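Local structure of EXOU (Pseudomonas aeruginosa, 4AKX) at residues T78-S83 with D343-E348; G89-G94 with E429-R434; E493-I498 with N543-Q548. The protein is a type III secretion toxin with a patatin-like phospholipase domain, which probably kills host cells by cleaving membrane phospholipids and forms a complex with the chaperone SpcU. All blocks are in the same frame, centred on the assembly; numbering follows the deposited sequence.

Contact 1 of 3, residues T78-S83 with D343-E348; sequences TSLVLS and DNLILE
S83 turns its hydroxyl to L347 because OG sits between its own backbone N and carbonyl carbon (chi1 66°), which lets N and OG of one residue converge on the same acceptor. L347 O thus takes two bonds, from S83 OG at 2.7 Å and from S83 N at 3.1 Å. The hydroxyl arrives in the carbonyl plane on a lone pair, whereas the amide lies almost in line with the C=O bond. L347 itself has CG anti to its carbonyl carbon (chi1 -62°), and its CD1 meets L82 CD1 at 3.5 Å. L80 CD1 lies 4.0 Å from L347 CD1, the two side chains crossing at a slant.

The two segments are neighbouring parallel strands in the middle of the mixed sheet of the patatin-like domain, where 77-82 is flanked by 343-348 and 110-114. Their register follows the parallel pattern: L345 N gives to S79 O (3.0 Å), V81 N to L345 O (3.0 Å) and L347 N to V81 O (3.1 Å). Leucines suit the face shared by L80, L82, L345 and L347, since helix 423-441 packs against L345 and L347. On the opposite face the beta-branched V81 and I346 lie side by side, pointing the same way, with V81 CG1 4.1 Å from I346 CG2. N344 and S79 occupy that face near the start of the pair, where burial is less complete and polar side chains fit. At the beginning of its strand D343 turns its carboxylate away to salt bridges with R442, R340 and R74.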
loop_
_atom_site.group_PDB
_atom_site.type_symbol
_atom_site.label_atom_id
_atom_site.label_comp_id
_atom_site.label_asym_id
_atom_site.label_seq_id
_atom_site.Cartn_x
_atom_site.Cartn_y
_atom_site.Cartn_z
ATOM N N THR B 78 -40.648 -21.395 2.736
ATOM C CA THR B 78 -40.589 -22.722 2.200
ATOM C C THR B 78 -39.432 -23.506 2.766
ATOM O O THR B 78 -39.139 -24.601 2.290
ATOM C CB THR B 78 -40.444 -22.700 0.680
ATOM O OG1 THR B 78 -39.240 -22.001 0.344
ATOM C CG2 THR B 78 -41.666 -22.026 0.010
ATOM N N SER B 79 -38.760 -22.947 3.771
ATOM C CA SER B 79 -37.515 -23.544 4.269
ATOM C C SER B 79 -37.128 -23.234 5.696
ATOM O O SER B 79 -37.309 -22.119 6.186
ATOM C CB SER B 79 -36.329 -23.264 3.333
ATOM O OG SER B 79 -36.143 -24.347 2.428
ATOM N N LEU B 80 -36.541 -24.246 6.333
ATOM C CA LEU B 80 -36.240 -24.240 7.758
ATOM C C LEU B 80 -34.797 -24.668 7.952
ATOM O O LEU B 80 -34.442 -25.823 7.667
ATOM C CB LEU B 80 -37.177 -25.205 8.496
ATOM C CG LEU B 80 -37.254 -25.160 10.028
ATOM C CD1 LEU B 80 -36.971 -23.780 10.609
ATOM C CD2 LEU B 80 -38.612 -25.658 10.486
ATOM N N VAL B 81 -33.964 -23.730 8.408
ATOM C CA VAL B 81 -32.542 -23.985 8.580
ATOM C C VAL B 81 -32.247 -24.028 10.062
ATOM O O VAL B 81 -32.445 -23.044 10.762
ATOM C CB VAL B 81 -31.666 -22.903 7.900
ATOM C CG1 VAL B 81 -30.187 -23.136 8.181
ATOM C CG2 VAL B 81 -31.912 -22.872 6.397
ATOM N N LEU B 82 -31.758 -25.174 10.527
ATOM C CA LEU B 82 -31.562 -25.422 11.956
ATOM C C LEU B 82 -30.084 -25.533 12.269
ATOM O O LEU B 82 -29.405 -26.444 11.774
ATOM C CB LEU B 82 -32.259 -26.721 12.347
ATOM C CG LEU B 82 -33.219 -26.697 13.529
ATOM C CD1 LEU B 82 -33.821 -25.315 13.683
ATOM C CD2 LEU B 82 -34.317 -27.724 13.288
ATOM N N SER B 83 -29.581 -24.593 13.063
ATOM C CA SER B 83 -28.158 -24.553 13.368
ATOM C C SER B 83 -27.850 -25.347 14.641
ATOM O O SER B 83 -28.678 -25.428 15.546
ATOM C CB SER B 83 -27.689 -23.120 13.502
ATOM O OG SER B 83 -28.292 -22.514 14.627
ATOM N N ASP B 343 -38.181 -17.846 1.352
ATOM C CA ASP B 343 -37.612 -17.262 2.543
ATOM C C ASP B 343 -37.137 -18.388 3.416
ATOM O O ASP B 343 -37.597 -19.526 3.288
ATOM C CB ASP B 343 -38.680 -16.477 3.298
ATOM C CG ASP B 343 -38.585 -14.986 3.072
ATOM O OD1 ASP B 343 -38.141 -14.581 1.979
ATOM O OD2 ASP B 343 -38.945 -14.217 3.997
ATOM N N ASN B 344 -36.248 -18.059 4.336
ATOM C CA ASN B 344 -35.785 -19.004 5.323
ATOM C C ASN B 344 -36.108 -18.568 6.721
ATOM O O ASN B 344 -35.977 -17.396 7.063
ATOM C CB ASN B 344 -34.295 -19.183 5.191
ATOM C CG ASN B 344 -33.935 -19.928 3.952
ATOM O OD1 ASN B 344 -34.214 -21.113 3.845
ATOM N ND2 ASN B 344 -33.348 -19.235 2.986
ATOM N N LEU B 345 -36.544 -19.516 7.537
ATOM C CA LEU B 345 -36.574 -19.301 8.975
ATOM C C LEU B 345 -35.329 -19.936 9.540
ATOM O O LEU B 345 -35.157 -21.161 9.450
ATOM C CB LEU B 345 -37.827 -19.923 9.600
ATOM C CG LEU B 345 -38.123 -19.555 11.059
ATOM C CD1 LEU B 345 -37.816 -18.104 11.379
ATOM C CD2 LEU B 345 -39.567 -19.881 11.394
ATOM N N ILE B 346 -34.433 -19.110 10.060
ATOM C CA ILE B 346 -33.158 -19.608 10.486
ATOM C C ILE B 346 -33.112 -19.523 11.984
ATOM O O ILE B 346 -33.146 -18.428 12.539
ATOM C CB ILE B 346 -32.004 -18.796 9.886
ATOM C CG1 ILE B 346 -32.233 -18.558 8.388
ATOM C CG2 ILE B 346 -30.689 -19.523 10.089
ATOM C CD1 ILE B 346 -31.769 -17.199 7.884
ATOM N N LEU B 347 -33.058 -20.682 12.641
ATOM C CA LEU B 347 -32.939 -20.767 14.106
ATOM C C LEU B 347 -31.495 -21.023 14.563
ATOM O O LEU B 347 -30.877 -22.034 14.182
ATOM C CB LEU B 347 -33.889 -21.832 14.663
ATOM C CG LEU B 347 -35.371 -21.550 14.419
ATOM C CD1 LEU B 347 -36.179 -22.822 14.447
ATOM C CD2 LEU B 347 -35.913 -20.550 15.425
ATOM N N GLU B 348 -30.979 -20.110 15.390
ATOM C CA GLU B 348 -29.558 -20.056 15.734
ATOM C C GLU B 348 -29.354 -20.023 17.248
ATOM O O GLU B 348 -30.193 -19.481 17.979
ATOM C CB GLU B 348 -28.922 -18.821 15.099
ATOM C CG GLU B 348 -27.494 -19.014 14.596
ATOM C CD GLU B 348 -26.844 -17.702 14.145
ATOM O OE1 GLU B 348 -27.270 -16.624 14.632
ATOM O OE2 GLU B 348 -25.905 -17.743 13.307
#

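Contact 2 of 3, residues G89-G94 with E429-R434; sequences GAAYPG and ERLQER
L431 makes the apolar part of this contact, reaching from helix 423-441 into the turn formed by A91 and G94. Its CG stands anti to the backbone N (chi1 -163°), which, with CB already pointing at the turn, places CD2 near A91 and Y92. CD2 lies 4.4 Å from A91 CB and 4.1 Å from Y92 CA, while L431 CB rests on the backbone of G94, 3.9 Å from its CA. With no side chain on G94, the two backbones come very close, the CA atoms of G94 and Q432 being only 4.3 Å apart. A91, with a single methyl, likewise leaves room for the leucine.

The turn leads from the glycine-rich loop that follows strand 77-82 into helix 93-102. In patatin-like phospholipases a loop of this kind typically supplies the oxyanion hole, and the glycines leading into 89-94 are consistent with that role here. The CB of Y92 points away from 429-434, and its ring meets that of F349.

Polar contacts across the interface are slight. G94 O faces Q432 CA in a CA-H...O contact of 3.5 Å. The side-chain oxygen of Q432 is also near that carbonyl but, both being acceptors, they form no bond. Within the turn, G94 N donates to A91 O at 2.7 Å, and A91 O also lies near L431 CD2. From the same helix as L431, Q428 NE2 gives a weak hydrogen bond to A90 O.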
loop_
_atom_site.group_PDB
_atom_site.type_symbol
_atom_site.label_atom_id
_atom_site.label_comp_id
_atom_site.label_asym_id
_atom_site.label_seq_id
_atom_site.Cartn_x
_atom_site.Cartn_y
_atom_site.Cartn_z
ATOM N N GLY B 89 -31.256 -28.574 22.083
ATOM C CA GLY B 89 -32.353 -28.907 21.170
ATOM C C GLY B 89 -33.630 -29.400 21.839
ATOM O O GLY B 89 -34.443 -30.102 21.215
ATOM N N ALA B 90 -33.798 -29.040 23.112
ATOM C CA ALA B 90 -35.055 -29.250 23.831
ATOM C C ALA B 90 -35.923 -27.994 23.767
ATOM O O ALA B 90 -37.068 -27.995 24.228
ATOM C CB ALA B 90 -34.781 -29.631 25.273
ATOM N N ALA B 91 -35.357 -26.923 23.206
ATOM C CA ALA B 91 -36.102 -25.695 22.930
ATOM C C ALA B 91 -36.843 -25.817 21.604
ATOM O O ALA B 91 -37.922 -25.235 21.424
ATOM C CB ALA B 91 -35.161 -24.504 22.906
ATOM N N TYR B 92 -36.273 -26.631 20.711
ATOM C CA TYR B 92 -36.714 -26.768 19.316
ATOM C C TYR B 92 -38.231 -26.929 19.100
ATOM O O TYR B 92 -38.774 -26.380 18.139
ATOM C CB TYR B 92 -35.976 -27.919 18.632
ATOM C CG TYR B 92 -34.598 -27.576 18.090
ATOM C CD1 TYR B 92 -34.337 -26.339 17.493
ATOM C CD2 TYR B 92 -33.566 -28.516 18.121
ATOM C CE1 TYR B 92 -33.077 -26.035 16.979
ATOM C CE2 TYR B 92 -32.309 -28.226 17.604
ATOM C CZ TYR B 92 -32.069 -26.984 17.036
ATOM O OH TYR B 92 -30.820 -26.700 16.536
ATOM N N PRO B 93 -38.916 -27.698 19.976
ATOM C CA PRO B 93 -40.368 -27.862 19.812
ATOM C C PRO B 93 -41.174 -26.592 20.100
ATOM O O PRO B 93 -42.363 -26.534 19.759
ATOM C CB PRO B 93 -40.722 -28.954 20.827
ATOM C CG PRO B 93 -39.442 -29.664 21.084
ATOM C CD PRO B 93 -38.379 -28.615 20.994
ATOM N N GLY B 94 -40.545 -25.598 20.733
ATOM C CA GLY B 94 -41.139 -24.266 20.837
ATOM C C GLY B 94 -41.563 -23.750 19.467
ATOM O O GLY B 94 -42.745 -23.468 19.225
ATOM N N GLU B 429 -41.384 -22.206 25.492
ATOM C CA GLU B 429 -42.300 -21.050 25.547
ATOM C C GLU B 429 -41.656 -19.757 25.008
ATOM O O GLU B 429 -42.270 -19.035 24.213
ATOM C CB GLU B 429 -42.812 -20.821 26.972
ATOM C CG GLU B 429 -43.956 -19.812 27.067
ATOM C CD GLU B 429 -43.836 -18.879 28.283
ATOM O OE1 GLU B 429 -42.830 -18.989 29.075
ATOM O OE2 GLU B 429 -44.750 -18.030 28.445
ATOM N N ARG B 430 -40.436 -19.464 25.464
ATOM C CA ARG B 430 -39.645 -18.354 24.923
ATOM C C ARG B 430 -39.562 -18.427 23.393
ATOM O O ARG B 430 -39.778 -17.429 22.703
ATOM C CB ARG B 430 -38.236 -18.339 25.535
ATOM C CG ARG B 430 -38.189 -17.973 27.018
ATOM C CD ARG B 430 -36.814 -18.253 27.627
ATOM N NE ARG B 430 -35.924 -17.085 27.590
ATOM C CZ ARG B 430 -35.446 -16.450 28.666
ATOM N NH1 ARG B 430 -35.745 -16.859 29.894
ATOM N NH2 ARG B 430 -34.649 -15.401 28.511
ATOM N N LEU B 431 -39.274 -19.624 22.877
ATOM C CA LEU B 431 -39.192 -19.861 21.438
ATOM C C LEU B 431 -40.546 -19.717 20.773
ATOM O O LEU B 431 -40.710 -18.925 19.854
ATOM C CB LEU B 431 -38.633 -21.248 21.143
ATOM C CG LEU B 431 -38.141 -21.401 19.703
ATOM C CD1 LEU B 431 -37.266 -20.210 19.328
ATOM C CD2 LEU B 431 -37.383 -22.708 19.517
ATOM N N GLN B 432 -41.511 -20.499 21.228
ATOM C CA GLN B 432 -42.873 -20.331 20.787
ATOM C C GLN B 432 -43.158 -18.852 20.527
ATOM O O GLN B 432 -43.594 -18.493 19.438
ATOM C CB GLN B 432 -43.828 -20.892 21.840
ATOM C CG GLN B 432 -45.306 -20.706 21.544
ATOM C CD GLN B 432 -45.808 -21.670 20.500
ATOM O OE1 GLN B 432 -45.580 -22.869 20.597
ATOM N NE2 GLN B 432 -46.493 -21.149 19.486
ATOM N N GLU B 433 -42.854 -17.998 21.513
ATOM C CA GLU B 433 -43.298 -16.591 21.511
ATOM C C GLU B 433 -42.516 -15.694 20.548
ATOM O O GLU B 433 -43.114 -14.877 19.856
ATOM C CB GLU B 433 -43.328 -16.001 22.941
ATOM C CG GLU B 433 -44.114 -14.692 23.098
ATOM C CD GLU B 433 -44.557 -14.399 24.543
ATOM O OE1 GLU B 433 -44.835 -15.363 25.297
ATOM O OE2 GLU B 433 -44.661 -13.195 24.924
ATOM N N ARG B 434 -41.196 -15.849 20.488
ATOM C CA ARG B 434 -40.397 -15.095 19.498
ATOM C C ARG B 434 -40.717 -15.513 18.058
ATOM O O ARG B 434 -40.913 -14.669 17.184
ATOM C CB ARG B 434 -38.887 -15.240 19.739
ATOM C CG ARG B 434 -38.409 -14.883 21.126
ATOM C CD ARG B 434 -39.131 -13.677 21.682
ATOM N NE ARG B 434 -38.993 -13.642 23.136
ATOM C CZ ARG B 434 -39.271 -12.586 23.901
ATOM N NH1 ARG B 434 -39.713 -11.455 23.354
ATOM N NH2 ARG B 434 -39.093 -12.654 25.216
#

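Contact 3 of 3, residues E493-I498 with N543-Q548; sequences ELTVAI and NVDHQQ
T495 and I498, on successive turns of helix 474-502, meet D545 and H546 in the first turn of helix 544-552, a helix-helix crossing within the middle helical domain. The axes of the two short helical segments approach to 9.6 Å at 69°, so only a few side chains near the crossing point take part. Branching at CB suits T495 to a double task. Its CG2, anti to the backbone N, lies beside OD2 of D545, while OG1, on the other branch, bonds to F491 O in its own helix and lies 3.2 Å from H546 NE2. H546 has CG anti to its carbonyl carbon (chi1 -70°), which carries the imidazole across to the other helix, nearly at right angles to the T495 side chain. There L494 CD2 approaches H546 NE2 obliquely at 4.1 Å. I498, beta-branched, has CG1 anti to its carbonyl carbon (chi1 -68°), and its CD1 reaches the ring edge, 4.1 Å from H546 CD2, and also nears the D545 carbonyl. Asparagine is a classic N-cap residue: N543 OD1 accepts from H546 N at 3.2 Å in a nearly straight bond, and the same OD1 lies 3.3 Å above the plane of the H546 imidazole, offset toward its rim.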
loop_
_atom_site.group_PDB
_atom_site.type_symbol
_atom_site.label_atom_id
_atom_site.label_comp_id
_atom_site.label_asym_id
_atom_site.label_seq_id
_atom_site.Cartn_x
_atom_site.Cartn_y
_atom_site.Cartn_z
ATOM N N GLU B 493 -44.069 -25.472 -28.404
ATOM C CA GLU B 493 -43.994 -25.798 -29.829
ATOM C C GLU B 493 -42.593 -26.374 -30.107
ATOM O O GLU B 493 -42.437 -27.404 -30.771
ATOM C CB GLU B 493 -44.302 -24.543 -30.657
ATOM C CG GLU B 493 -44.139 -24.686 -32.161
ATOM C CD GLU B 493 -44.328 -23.355 -32.921
ATOM O OE1 GLU B 493 -44.853 -22.374 -32.321
ATOM O OE2 GLU B 493 -43.940 -23.279 -34.122
ATOM N N LEU B 494 -41.599 -25.754 -29.470
ATOM C CA LEU B 494 -40.228 -26.209 -29.519
ATOM C C LEU B 494 -40.025 -27.545 -28.854
ATOM O O LEU B 494 -39.130 -28.268 -29.222
ATOM C CB LEU B 494 -39.322 -25.189 -28.857
ATOM C CG LEU B 494 -37.837 -25.523 -28.777
ATOM C CD1 LEU B 494 -37.238 -25.599 -30.164
ATOM C CD2 LEU B 494 -37.119 -24.459 -27.942
ATOM N N THR B 495 -40.809 -27.842 -27.829
ATOM C CA THR B 495 -40.647 -29.098 -27.082
ATOM C C THR B 495 -41.212 -30.278 -27.861
ATOM O O THR B 495 -40.630 -31.379 -27.851
ATOM C CB THR B 495 -41.292 -29.009 -25.698
ATOM O OG1 THR B 495 -40.733 -27.884 -25.017
ATOM C CG2 THR B 495 -41.014 -30.234 -24.907
ATOM N N VAL B 496 -42.324 -30.032 -28.559
ATOM C CA VAL B 496 -42.900 -31.017 -29.476
ATOM C C VAL B 496 -41.903 -31.396 -30.543
ATOM O O VAL B 496 -41.866 -32.525 -30.977
ATOM C CB VAL B 496 -44.117 -30.435 -30.194
ATOM C CG1 VAL B 496 -44.625 -31.380 -31.257
ATOM C CG2 VAL B 496 -45.182 -30.092 -29.196
ATOM N N ALA B 497 -41.135 -30.418 -30.999
ATOM C CA ALA B 497 -40.097 -30.647 -31.982
ATOM C C ALA B 497 -38.968 -31.555 -31.439
ATOM O O ALA B 497 -38.755 -32.689 -31.942
ATOM C CB ALA B 497 -39.554 -29.319 -32.456
ATOM N N ILE B 498 -38.288 -31.081 -30.401
ATOM C CA ILE B 498 -37.286 -31.873 -29.742
ATOM C C ILE B 498 -37.749 -33.312 -29.551
ATOM O O ILE B 498 -37.011 -34.223 -29.895
ATOM C CB ILE B 498 -36.822 -31.281 -28.385
ATOM C CG1 ILE B 498 -36.041 -29.993 -28.578
ATOM C CG2 ILE B 498 -35.868 -32.237 -27.679
ATOM C CD1 ILE B 498 -36.061 -29.151 -27.348
ATOM N N ASN B 543 -36.068 -28.764 -16.859
ATOM C CA ASN B 543 -36.710 -29.034 -18.149
ATOM C C ASN B 543 -35.866 -29.940 -19.067
ATOM O O ASN B 543 -35.171 -29.458 -19.935
ATOM C CB ASN B 543 -37.022 -27.697 -18.842
ATOM C CG ASN B 543 -37.949 -27.844 -20.043
ATOM O OD1 ASN B 543 -37.678 -28.595 -20.978
ATOM N ND2 ASN B 543 -39.036 -27.091 -20.034
ATOM N N VAL B 544 -35.943 -31.249 -18.867
ATOM C CA VAL B 544 -35.126 -32.245 -19.603
ATOM C C VAL B 544 -34.965 -32.046 -21.128
ATOM O O VAL B 544 -33.944 -32.452 -21.704
ATOM C CB VAL B 544 -35.664 -33.687 -19.409
ATOM C CG1 VAL B 544 -34.762 -34.675 -20.105
ATOM C CG2 VAL B 544 -35.762 -34.048 -17.940
ATOM N N ASP B 545 -35.993 -31.511 -21.788
ATOM C CA ASP B 545 -36.019 -31.475 -23.250
ATOM C C ASP B 545 -35.273 -30.296 -23.799
ATOM O O ASP B 545 -34.583 -30.387 -24.800
ATOM C CB ASP B 545 -37.444 -31.428 -23.746
ATOM C CG ASP B 545 -38.119 -32.748 -23.632
ATOM O OD1 ASP B 545 -37.399 -33.761 -23.470
ATOM O OD2 ASP B 545 -39.364 -32.784 -23.692
ATOM N N HIS B 546 -35.465 -29.158 -23.173
ATOM C CA HIS B 546 -34.673 -28.021 -23.491
ATOM C C HIS B 546 -33.236 -28.328 -23.219
ATOM O O HIS B 546 -32.431 -28.225 -24.124
ATOM C CB HIS B 546 -35.168 -26.811 -22.733
ATOM C CG HIS B 546 -36.499 -26.321 -23.211
ATOM N ND1 HIS B 546 -37.209 -25.376 -22.552
ATOM C CD2 HIS B 546 -37.255 -26.674 -24.344
ATOM C CE1 HIS B 546 -38.341 -25.105 -23.254
ATOM N NE2 HIS B 546 -38.364 -25.907 -24.349
ATOM N N GLN B 547 -32.904 -28.793 -22.010
ATOM C CA GLN B 547 -31.506 -29.182 -21.706
ATOM C C GLN B 547 -30.981 -30.162 -22.755
ATOM O O GLN B 547 -29.784 -30.236 -23.002
ATOM C CB GLN B 547 -31.326 -29.803 -20.302
ATOM C CG GLN B 547 -31.594 -28.894 -19.126
ATOM C CD GLN B 547 -30.878 -27.571 -19.245
ATOM O OE1 GLN B 547 -29.667 -27.514 -19.092
ATOM N NE2 GLN B 547 -31.638 -26.480 -19.538
ATOM N N GLN B 548 -31.876 -30.927 -23.367
ATOM C CA GLN B 548 -31.416 -31.949 -24.283
ATOM C C GLN B 548 -30.794 -31.209 -25.434
ATOM O O GLN B 548 -29.742 -31.590 -25.927
ATOM C CB GLN B 548 -32.560 -32.871 -24.745
ATOM C CG GLN B 548 -32.096 -34.041 -25.606
ATOM C CD GLN B 548 -33.207 -35.049 -25.970
ATOM O OE1 GLN B 548 -33.121 -35.732 -27.000
ATOM N NE2 GLN B 548 -34.233 -35.170 -25.110
#

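From the N terminus, strand 77-82 opens contact 1, and a few residues later 89-94 opens contact 2. Contact 1 closes first, when 343-348 returns beside that strand after 259 residues; contact 2 closes later, at 429-434. The two loops therefore cross. They also touch, with Y92 and L431 of contact 2 packing against L82 and L347 of contact 1, so that the central sheet, the turn after its strand and helix 423-441 are tied into one body. Contact 3 follows in series, closing a loop of 44 residues wholly within the middle helical domain. Its centre lies about 36 Å from that of contact 1 and about 48 Å from that of contact 2.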